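Local coordinates for B12-binding domain-containing protein (Kitasatospora setae, PDB 6WTE) that probably methylates its substrate with S-adenosylmethionine as methyl source, as a radical SAM-family methyltransferase that binds cobalamin and a [4Fe-4S] cluster, at residues F380-E385 / T417-E422. Sequence-based numbering, arbitrary orientation.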
ATOM      1  N   PHE A 380      -7.404 -16.215  -2.692  1.00 11.96           N
ATOM      2  CA  PHE A 380      -8.008 -17.457  -2.237  1.00 11.93           C
ATOM      3  C   PHE A 380      -7.812 -17.629  -0.739  1.00 12.48           C
ATOM      4  O   PHE A 380      -6.788 -17.228  -0.185  1.00 14.14           O
ATOM      5  CB  PHE A 380      -7.412 -18.660  -2.972  1.00 12.30           C
ATOM      6  CG  PHE A 380      -7.726 -18.680  -4.438  1.00 13.12           C
ATOM      7  CD1 PHE A 380      -9.013 -18.410  -4.886  1.00 14.82           C
ATOM      8  CD2 PHE A 380      -6.736 -18.949  -5.372  1.00 16.75           C
ATOM      9  CE1 PHE A 380      -9.308 -18.422  -6.235  1.00 14.85           C
ATOM     10  CE2 PHE A 380      -7.024 -18.969  -6.723  1.00 16.53           C
ATOM     11  CZ  PHE A 380      -8.309 -18.699  -7.157  1.00 16.82           C
ATOM     12  N   GLY A 381      -8.806 -18.234  -0.093  1.00 13.46           N
ATOM     13  CA  GLY A 381      -8.739 -18.517   1.329  1.00 12.40           C
ATOM     14  C   GLY A 381      -9.652 -17.682   2.202  1.00 12.75           C
ATOM     15  O   GLY A 381      -9.607 -17.831   3.429  1.00 14.19           O
ATOM     16  N   MET A 382     -10.459 -16.794   1.625  1.00 11.93           N
ATOM     17  CA  MET A 382     -11.418 -16.023   2.401  1.00 11.80           C
ATOM     18  C   MET A 382     -12.515 -16.956   2.919  1.00 13.14           C
ATOM     19  O   MET A 382     -12.619 -18.104   2.482  1.00 12.51           O
ATOM     20  CB  MET A 382     -11.985 -14.889   1.545  1.00 11.48           C
ATOM     21  CG  MET A 382     -10.985 -13.774   1.255  1.00 12.61           C
ATOM     22  SD  MET A 382     -10.510 -12.843   2.740  1.00 13.10           S
ATOM     23  CE  MET A 382     -11.934 -11.784   2.935  1.00 14.41           C
ATOM     24  N   PRO A 383     -13.329 -16.500   3.874  1.00 13.37           N
ATOM     25  CA  PRO A 383     -14.353 -17.386   4.451  1.00 12.94           C
ATOM     26  C   PRO A 383     -15.263 -17.959   3.373  1.00 12.78           C
ATOM     27  O   PRO A 383     -15.755 -17.235   2.501  1.00 15.43           O
ATOM     28  CB  PRO A 383     -15.108 -16.466   5.416  1.00 13.85           C
ATOM     29  CG  PRO A 383     -14.080 -15.448   5.825  1.00 12.14           C
ATOM     30  CD  PRO A 383     -13.314 -15.189   4.541  1.00 11.87           C
ATOM     31  N   GLY A 384     -15.454 -19.278   3.423  1.00 13.30           N
ATOM     32  CA  GLY A 384     -16.218 -20.015   2.438  1.00 13.77           C
ATOM     33  C   GLY A 384     -15.382 -20.811   1.456  1.00 14.71           C
ATOM     34  O   GLY A 384     -15.921 -21.695   0.773  1.00 16.21           O
ATOM     35  N   GLU A 385     -14.079 -20.534   1.376  1.00 14.66           N
ATOM     36  CA  GLU A 385     -13.252 -21.146   0.348  1.00 13.45           C
ATOM     37  C   GLU A 385     -13.103 -22.647   0.577  1.00 14.01           C
ATOM     38  O   GLU A 385     -12.801 -23.097   1.685  1.00 16.22           O
ATOM     39  CB  GLU A 385     -11.873 -20.486   0.307  1.00 13.13           C
ATOM     40  CG  GLU A 385     -11.115 -20.821  -0.962  1.00 13.15           C
ATOM     41  CD  GLU A 385     -11.384 -19.823  -2.082  1.00 12.83           C
ATOM     42  OE1 GLU A 385     -10.911 -18.682  -1.972  1.00 13.89           O
ATOM     43  OE2 GLU A 385     -12.081 -20.177  -3.059  1.00 15.52           O
ATOM     44  N   THR A 417     -10.032  -3.738   9.881  1.00 14.81           N
ATOM     45  CA  THR A 417     -10.673  -4.358   8.743  1.00 13.69           C
ATOM     46  C   THR A 417     -11.878  -5.135   9.244  1.00 13.97           C
ATOM     47  O   THR A 417     -11.867  -5.638  10.372  1.00 13.59           O
ATOM     48  CB  THR A 417      -9.732  -5.307   7.993  1.00 12.59           C
ATOM     49  OG1 THR A 417      -9.402  -6.424   8.831  1.00 13.85           O
ATOM     50  CG2 THR A 417      -8.454  -4.584   7.581  1.00 13.68           C
ATOM     51  N   PRO A 418     -12.947  -5.216   8.457  1.00 14.91           N
ATOM     52  CA  PRO A 418     -14.100  -6.007   8.899  1.00 12.85           C
ATOM     53  C   PRO A 418     -13.725  -7.433   9.276  1.00 14.62           C
ATOM     54  O   PRO A 418     -14.267  -7.966  10.255  1.00 15.83           O
ATOM     55  CB  PRO A 418     -15.040  -5.942   7.687  1.00 16.31           C
ATOM     56  CG  PRO A 418     -14.703  -4.624   7.039  1.00 14.02           C
ATOM     57  CD  PRO A 418     -13.220  -4.476   7.207  1.00 12.80           C
ATOM     58  N   MET A 419     -12.778  -8.045   8.554  1.00 12.18           N
ATOM     59  CA  MET A 419     -12.322  -9.392   8.894  1.00 13.56           C
ATOM     60  C   MET A 419     -11.666  -9.420  10.267  1.00 12.62           C
ATOM     61  O   MET A 419     -11.993 -10.266  11.105  1.00 15.65           O
ATOM     62  CB  MET A 419     -11.346  -9.914   7.836  1.00 13.25           C
ATOM     63  CG  MET A 419     -12.008 -10.507   6.599  1.00 13.91           C
ATOM     64  SD  MET A 419     -12.801 -12.083   6.961  1.00 16.93           S
ATOM     65  CE  MET A 419     -11.386 -13.182   7.070  1.00 14.49           C
ATOM     66  N   GLY A 420     -10.716  -8.513  10.510  1.00 12.16           N
ATOM     67  CA  GLY A 420     -10.063  -8.494  11.810  1.00 13.82           C
ATOM     68  C   GLY A 420     -11.040  -8.242  12.944  1.00 13.36           C
ATOM     69  O   GLY A 420     -10.967  -8.884  13.992  1.00 15.00           O
ATOM     70  N   ILE A 421     -11.968  -7.303  12.743  1.00 13.31           N
ATOM     71  CA  ILE A 421     -12.969  -6.990  13.761  1.00 13.14           C
ATOM     72  C   ILE A 421     -13.863  -8.198  14.015  1.00 15.08           C
ATOM     73  O   ILE A 421     -14.104  -8.588  15.163  1.00 15.38           O
ATOM     74  CB  ILE A 421     -13.791  -5.762  13.326  1.00 14.52           C
ATOM     75  CG1 ILE A 421     -12.906  -4.511  13.287  1.00 15.14           C
ATOM     76  CG2 ILE A 421     -15.007  -5.582  14.213  1.00 16.07           C
ATOM     77  CD1 ILE A 421     -13.546  -3.329  12.574  1.00 17.75           C
ATOM     78  N   GLU A 422     -14.366  -8.815  12.943  1.00 13.67           N
ATOM     79  CA  GLU A 422     -15.259  -9.957  13.112  1.00 13.85           C
ATOM     80  C   GLU A 422     -14.539 -11.140  13.747  1.00 14.19           C
ATOM     81  O   GLU A 422     -15.104 -11.826  14.610  1.00 17.37           O
ATOM     82  CB  GLU A 422     -15.866 -10.353  11.765  1.00 13.88           C
ATOM     83  CG  GLU A 422     -16.610 -11.680  11.782  1.00 20.75           C
ATOM     84  CD  GLU A 422     -17.806 -11.696  12.722  1.00 28.17           C
ATOM     85  OE1 GLU A 422     -18.319 -10.610  13.078  1.00 27.52           O
ATOM     86  OE2 GLU A 422     -18.244 -12.808  13.095  1.00 30.32           O
TER
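Met382 and Met419 approach to 9.3 Å between their CA atoms, where the loop that follows strand 373-380 of the radical SAM core meets the first turn of helix 418-427. From Met382 to Glu385 that loop makes a type II beta turn, closed by Glu385 N on Met382 O. The contact is wholly apolar. Met419 meets Pro383 tip to tip, its thioether end at CG and CD of the ring, with CE 3.7 Å from Pro383 CG and SD 3.8 Å from the same carbon. Its chain is bent at chi2 (-71°) and chi3 (-76°), which brings the methyl round to the CG-CD end of the proline. Met382, bent in the same sense, crosses it at a slant and sets its CE 3.9 Å from Met419 CG. Leu411 and Ser232 touch both methionines, and Tyr476 packs on Met419 and Pro383. Were Met419 shortened to an alanine, the proline ring and the Met382 methyl would probably face a gap, and the turn would lose its apolar link to the helix. Met382 lies about 8 Å, side chain to side chain, from the cluster ligand Cys231. Thr417 N-caps the helix: its OG1 accepts from Gly420 N at 3.0 Å.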